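PDB 6IWR: N-acetylgalactosaminyltransferase 7 from Homo sapiens, which belongs to the polypeptide GalNAc-transferase family and joins a GT-A type glycosyltransferase domain to a ricin-type beta-trefoil lectin domain. Local coordinates for residues Arg165-Tyr178 against Leu240-Ala252. Sequence-based numbering, arbitrary orientation.
Sequences RTVHSVIKRTPRKY and LDAHCEVAVNWYA
Thr-166 and Cys-244 lie at the closest register point, with CA atoms 5.0 Å apart, where helix 165-173 runs almost parallel to strand 244-246. The two axes differ by 10° and approach to 6.9 Å. This is part of the Rossmann-like GT-A fold. The helix links parallel strands 149-155 and 179-186, and Asp-241, close to the bound manganese ion, belongs to the DXH motif of the family.

Two helix hydroxyls accept hydrogen bonds from strand N-H groups. Cys-244 N donates to Thr-166 OG1 at 3.3 Å, nearly straight at 163°. Thr-166 OG1 also bonds to Thr-162. One helical turn on, Val-246 N donates to Ser-169 OG at 3.0 Å. The Thr-166 CA makes a CA-H...O contact with Cys-244 O.

Arg-165 crosses Glu-245, and their long salt bridge has the guanidinium and carboxylate planes 55° apart. Ser-120 and Arg-127 respectively give these groups further polar partners. The extended Arg-173 chain crosses the strand end, with CD beside Val-246 O, and its NH2 makes a weak bond to that oxygen. Its NH1 pairs with Glu-81.

Val-170 CG2 meets Leu-240 CD2 tip to tip at 3.8 Å. Past the helix, the rings of Tyr-178 and Tyr-251 have similar tilts but are offset and scarcely overlap; Tyr-178 CB touches Tyr-251 CE2. The first torsion of Tyr-251 turns its ring away from its own N, toward Thr-174 and Tyr-178.

Thr-174 OG1 sits in plane at the indole edge of Trp-250. It accepts a bent bond from Trp-250 NE1 at 2.8 Å and donates to a lone pair of Val-170 O.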
loop_
_atom_site.group_PDB
_atom_site.type_symbol
_atom_site.label_atom_id
_atom_site.label_comp_id
_atom_site.label_asym_id
_atom_site.label_seq_id
_atom_site.Cartn_x
_atom_site.Cartn_y
_atom_site.Cartn_z
ATOM N N ARG A 165 -14.249 20.686 17.925
ATOM C CA ARG A 165 -14.488 19.725 18.998
ATOM C C ARG A 165 -13.290 19.653 19.934
ATOM O O ARG A 165 -13.459 19.482 21.149
ATOM C CB ARG A 165 -14.831 18.347 18.433
ATOM C CG ARG A 165 -15.176 17.280 19.497
ATOM C CD ARG A 165 -16.165 16.190 18.977
ATOM N NE ARG A 165 -15.760 15.709 17.660
ATOM C CZ ARG A 165 -16.470 15.812 16.545
ATOM N NH1 ARG A 165 -15.946 15.357 15.410
ATOM N NH2 ARG A 165 -17.693 16.335 16.546
ATOM N N THR A 166 -12.070 19.801 19.400
ATOM C CA THR A 166 -10.903 19.898 20.270
ATOM C C THR A 166 -11.103 21.013 21.287
ATOM O O THR A 166 -11.015 20.805 22.505
ATOM C CB THR A 166 -9.647 20.195 19.456
ATOM O OG1 THR A 166 -9.576 19.345 18.308
ATOM C CG2 THR A 166 -8.401 20.016 20.322
ATOM N N VAL A 167 -11.386 22.213 20.767
ATOM C CA VAL A 167 -11.590 23.393 21.590
ATOM C C VAL A 167 -12.769 23.197 22.534
ATOM O O VAL A 167 -12.665 23.443 23.744
ATOM C CB VAL A 167 -11.772 24.634 20.690
ATOM C CG1 VAL A 167 -12.239 25.837 21.516
ATOM C CG2 VAL A 167 -10.456 24.968 19.967
ATOM N N HIS A 168 -13.924 22.798 21.994
ATOM C CA HIS A 168 -15.070 22.546 22.863
ATOM C C HIS A 168 -14.677 21.593 23.983
ATOM O O HIS A 168 -14.947 21.846 25.164
ATOM C CB HIS A 168 -16.255 21.975 22.064
ATOM C CG HIS A 168 -17.123 23.020 21.429
ATOM N ND1 HIS A 168 -18.363 23.368 21.924
ATOM C CD2 HIS A 168 -16.933 23.788 20.329
ATOM C CE1 HIS A 168 -18.894 24.308 21.161
ATOM N NE2 HIS A 168 -18.050 24.577 20.181
ATOM N N SER A 169 -13.999 20.505 23.630
ATOM C CA SER A 169 -13.599 19.528 24.630
ATOM C C SER A 169 -12.729 20.172 25.707
ATOM O O SER A 169 -12.951 19.951 26.901
ATOM C CB SER A 169 -12.909 18.362 23.921
ATOM O OG SER A 169 -11.602 18.121 24.382
ATOM N N VAL A 170 -11.762 21.009 25.310
ATOM C CA VAL A 170 -10.888 21.676 26.282
ATOM C C VAL A 170 -11.693 22.607 27.181
ATOM O O VAL A 170 -11.526 22.618 28.415
ATOM C CB VAL A 170 -9.765 22.443 25.561
ATOM C CG1 VAL A 170 -9.039 23.356 26.555
ATOM C CG2 VAL A 170 -8.806 21.480 24.881
ATOM N N ILE A 171 -12.572 23.413 26.574
ATOM C CA ILE A 171 -13.481 24.248 27.345
ATOM C C ILE A 171 -14.340 23.386 28.275
ATOM O O ILE A 171 -14.536 23.716 29.450
ATOM C CB ILE A 171 -14.327 25.100 26.381
ATOM C CG1 ILE A 171 -13.412 25.973 25.514
ATOM C CG2 ILE A 171 -15.337 25.941 27.136
ATOM C CD1 ILE A 171 -13.485 27.447 25.846
ATOM N N LYS A 172 -14.812 22.238 27.793
ATOM C CA LYS A 172 -15.770 21.484 28.600
ATOM C C LYS A 172 -15.131 20.871 29.842
ATOM O O LYS A 172 -15.745 20.855 30.908
ATOM C CB LYS A 172 -16.446 20.397 27.775
ATOM C CG LYS A 172 -17.697 19.879 28.443
ATOM C CD LYS A 172 -18.521 19.001 27.515
ATOM C CE LYS A 172 -19.771 18.491 28.183
ATOM N NZ LYS A 172 -20.397 17.407 27.381
ATOM N N ARG A 173 -13.926 20.334 29.737
ATOM C CA ARG A 173 -13.413 19.499 30.814
ATOM C C ARG A 173 -12.274 20.155 31.579
ATOM O O ARG A 173 -11.588 19.489 32.365
ATOM C CB ARG A 173 -12.986 18.150 30.257
ATOM C CG ARG A 173 -14.053 17.562 29.376
ATOM C CD ARG A 173 -13.738 16.156 29.008
ATOM N NE ARG A 173 -14.924 15.533 28.436
ATOM C CZ ARG A 173 -15.164 15.397 27.135
ATOM N NH1 ARG A 173 -16.289 14.822 26.736
ATOM N NH2 ARG A 173 -14.286 15.822 26.239
ATOM N N THR A 174 -12.076 21.447 31.392
ATOM C CA THR A 174 -10.978 22.092 32.058
ATOM C C THR A 174 -11.511 23.135 33.012
ATOM O O THR A 174 -12.280 24.013 32.600
ATOM C CB THR A 174 -10.035 22.733 31.033
ATOM O OG1 THR A 174 -9.582 21.715 30.145
ATOM C CG2 THR A 174 -8.831 23.285 31.697
ATOM N N PRO A 175 -11.124 23.065 34.282
ATOM C CA PRO A 175 -11.522 24.102 35.244
ATOM C C PRO A 175 -11.239 25.496 34.699
ATOM O O PRO A 175 -10.115 25.815 34.310
ATOM C CB PRO A 175 -10.657 23.799 36.470
ATOM C CG PRO A 175 -10.128 22.426 36.249
ATOM C CD PRO A 175 -10.039 22.211 34.784
ATOM N N ARG A 176 -12.273 26.339 34.697
ATOM C CA ARG A 176 -12.163 27.667 34.104
ATOM C C ARG A 176 -10.958 28.430 34.635
ATOM O O ARG A 176 -10.245 29.089 33.866
ATOM C CB ARG A 176 -13.447 28.450 34.369
ATOM C CG ARG A 176 -14.706 27.666 34.017
ATOM C CD ARG A 176 -15.960 28.525 34.139
ATOM N NE ARG A 176 -16.365 28.701 35.529
ATOM C CZ ARG A 176 -17.360 28.028 36.095
ATOM N NH1 ARG A 176 -18.037 27.151 35.367
ATOM N NH2 ARG A 176 -17.685 28.235 37.370
ATOM N N LYS A 177 -10.704 28.349 35.944
ATOM C CA LYS A 177 -9.724 29.239 36.557
ATOM C C LYS A 177 -8.285 28.915 36.148
ATOM O O LYS A 177 -7.404 29.771 36.282
ATOM C CB LYS A 177 -9.873 29.207 38.073
ATOM C CG LYS A 177 -9.618 27.844 38.689
ATOM C CD LYS A 177 -9.580 27.932 40.207
ATOM C CE LYS A 177 -10.971 27.845 40.801
ATOM N NZ LYS A 177 -11.221 26.435 41.183
ATOM N N TYR A 178 -8.013 27.709 35.644
ATOM C CA TYR A 178 -6.659 27.408 35.175
ATOM C C TYR A 178 -6.471 27.667 33.691
ATOM O O TYR A 178 -5.329 27.710 33.232
ATOM C CB TYR A 178 -6.272 25.964 35.503
ATOM C CG TYR A 178 -6.491 25.685 36.963
ATOM C CD1 TYR A 178 -5.579 26.124 37.921
ATOM C CD2 TYR A 178 -7.654 25.065 37.402
ATOM C CE1 TYR A 178 -5.798 25.900 39.265
ATOM C CE2 TYR A 178 -7.872 24.845 38.743
ATOM C CZ TYR A 178 -6.948 25.269 39.658
ATOM O OH TYR A 178 -7.192 25.044 40.974
ATOM N N LEU A 240 -1.507 20.821 21.877
ATOM C CA LEU A 240 -2.556 19.883 21.488
ATOM C C LEU A 240 -2.695 19.868 19.972
ATOM O O LEU A 240 -2.771 20.935 19.359
ATOM C CB LEU A 240 -3.901 20.292 22.110
ATOM C CG LEU A 240 -4.507 19.484 23.263
ATOM C CD1 LEU A 240 -3.448 18.753 24.006
ATOM C CD2 LEU A 240 -5.268 20.395 24.194
ATOM N N ASP A 241 -2.747 18.667 19.374
ATOM C CA ASP A 241 -3.080 18.502 17.950
ATOM C C ASP A 241 -4.440 19.162 17.679
ATOM O O ASP A 241 -5.253 19.352 18.582
ATOM C CB ASP A 241 -3.127 16.997 17.538
ATOM C CG ASP A 241 -1.898 16.527 16.678
ATOM O OD1 ASP A 241 -0.795 17.039 16.987
ATOM O OD2 ASP A 241 -2.027 15.643 15.729
ATOM N N ALA A 242 -4.701 19.509 16.421
ATOM C CA ALA A 242 -6.007 20.095 16.135
ATOM C C ALA A 242 -7.115 19.046 15.989
ATOM O O ALA A 242 -8.235 19.386 15.597
ATOM C CB ALA A 242 -5.934 20.973 14.888
ATOM N N HIS A 243 -6.845 17.785 16.317
ATOM C CA HIS A 243 -7.825 16.710 16.236
ATOM C C HIS A 243 -7.718 15.857 17.506
ATOM O O HIS A 243 -7.386 14.671 17.477
ATOM C CB HIS A 243 -7.622 15.884 14.957
ATOM C CG HIS A 243 -6.191 15.814 14.503
ATOM N ND1 HIS A 243 -5.711 16.545 13.440
ATOM C CD2 HIS A 243 -5.129 15.130 15.001
ATOM C CE1 HIS A 243 -4.417 16.303 13.295
ATOM N NE2 HIS A 243 -4.038 15.446 14.230
ATOM N N CYS A 244 -8.015 16.482 18.650
ATOM C CA CYS A 244 -7.917 15.840 19.956
ATOM C C CYS A 244 -9.214 15.999 20.746
ATOM O O CYS A 244 -9.987 16.942 20.538
ATOM C CB CYS A 244 -6.754 16.426 20.770
ATOM S SG CYS A 244 -5.184 16.136 19.995
ATOM N N GLU A 245 -9.428 15.060 21.676
ATOM C CA GLU A 245 -10.522 15.133 22.649
ATOM C C GLU A 245 -9.954 14.776 24.015
ATOM O O GLU A 245 -9.572 13.628 24.276
ATOM C CB GLU A 245 -11.693 14.218 22.281
ATOM C CG GLU A 245 -12.495 14.720 21.105
ATOM C CD GLU A 245 -13.634 13.780 20.716
ATOM O OE1 GLU A 245 -14.570 13.604 21.524
ATOM O OE2 GLU A 245 -13.590 13.205 19.605
ATOM N N VAL A 246 -9.897 15.747 24.867
ATOM C CA VAL A 246 -9.269 15.607 26.172
ATOM C C VAL A 246 -10.190 14.834 27.115
ATOM O O VAL A 246 -11.410 15.055 27.135
ATOM C CB VAL A 246 -8.971 17.026 26.678
ATOM C CG1 VAL A 246 -10.057 17.482 27.629
ATOM C CG2 VAL A 246 -7.580 17.120 27.249
ATOM N N ALA A 247 -9.624 13.908 27.904
ATOM C CA ALA A 247 -10.391 13.101 28.861
ATOM C C ALA A 247 -10.842 13.929 30.074
ATOM O O ALA A 247 -10.465 15.092 30.232
ATOM C CB ALA A 247 -9.557 11.929 29.340
ATOM N N VAL A 248 -11.634 13.314 30.981
ATOM C CA VAL A 248 -12.119 14.093 32.125
ATOM C C VAL A 248 -11.058 14.098 33.210
ATOM O O VAL A 248 -10.366 13.100 33.440
ATOM C CB VAL A 248 -13.491 13.604 32.668
ATOM C CG1 VAL A 248 -14.358 12.971 31.592
ATOM C CG2 VAL A 248 -13.369 12.747 33.926
ATOM N N ASN A 249 -10.938 15.245 33.876
ATOM C CA ASN A 249 -9.868 15.525 34.826
ATOM C C ASN A 249 -8.503 15.215 34.224
ATOM O O ASN A 249 -7.700 14.472 34.800
ATOM C CB ASN A 249 -10.066 14.767 36.134
ATOM C CG ASN A 249 -9.102 15.215 37.188
ATOM O OD1 ASN A 249 -8.604 16.335 37.129
ATOM N ND2 ASN A 249 -8.822 14.355 38.153
ATOM N N TRP A 250 -8.240 15.805 33.046
ATOM C CA TRP A 250 -6.931 15.687 32.411
ATOM C C TRP A 250 -5.958 16.716 32.925
ATOM O O TRP A 250 -4.742 16.523 32.787
ATOM C CB TRP A 250 -7.008 15.858 30.890
ATOM C CG TRP A 250 -7.401 17.248 30.470
ATOM C CD1 TRP A 250 -8.630 17.826 30.627
ATOM C CD2 TRP A 250 -6.574 18.239 29.818
ATOM N NE1 TRP A 250 -8.627 19.101 30.100
ATOM C CE2 TRP A 250 -7.383 19.386 29.610
ATOM C CE3 TRP A 250 -5.238 18.263 29.375
ATOM C CZ2 TRP A 250 -6.904 20.549 28.993
ATOM C CZ3 TRP A 250 -4.758 19.432 28.758
ATOM C CH2 TRP A 250 -5.596 20.556 28.578
ATOM N N TYR A 251 -6.463 17.791 33.520
ATOM C CA TYR A 251 -5.654 18.971 33.756
ATOM C C TYR A 251 -4.807 18.842 35.019
ATOM O O TYR A 251 -3.600 19.113 34.997
ATOM C CB TYR A 251 -6.550 20.203 33.824
ATOM C CG TYR A 251 -5.745 21.466 33.899
ATOM C CD1 TYR A 251 -5.320 22.099 32.743
ATOM C CD2 TYR A 251 -5.361 22.012 35.141
ATOM C CE1 TYR A 251 -4.547 23.255 32.803
ATOM C CE2 TYR A 251 -4.588 23.161 35.210
ATOM C CZ TYR A 251 -4.182 23.775 34.033
ATOM O OH TYR A 251 -3.421 24.915 34.067
ATOM N N ALA A 252 -5.413 18.460 36.134
ATOM C CA ALA A 252 -4.669 18.431 37.396
ATOM C C ALA A 252 -3.529 17.419 37.361
ATOM O O ALA A 252 -2.381 17.791 37.652
ATOM C CB ALA A 252 -5.637 18.166 38.555
HETATM O O HOH W 1 -12.988 16.933 34.011
#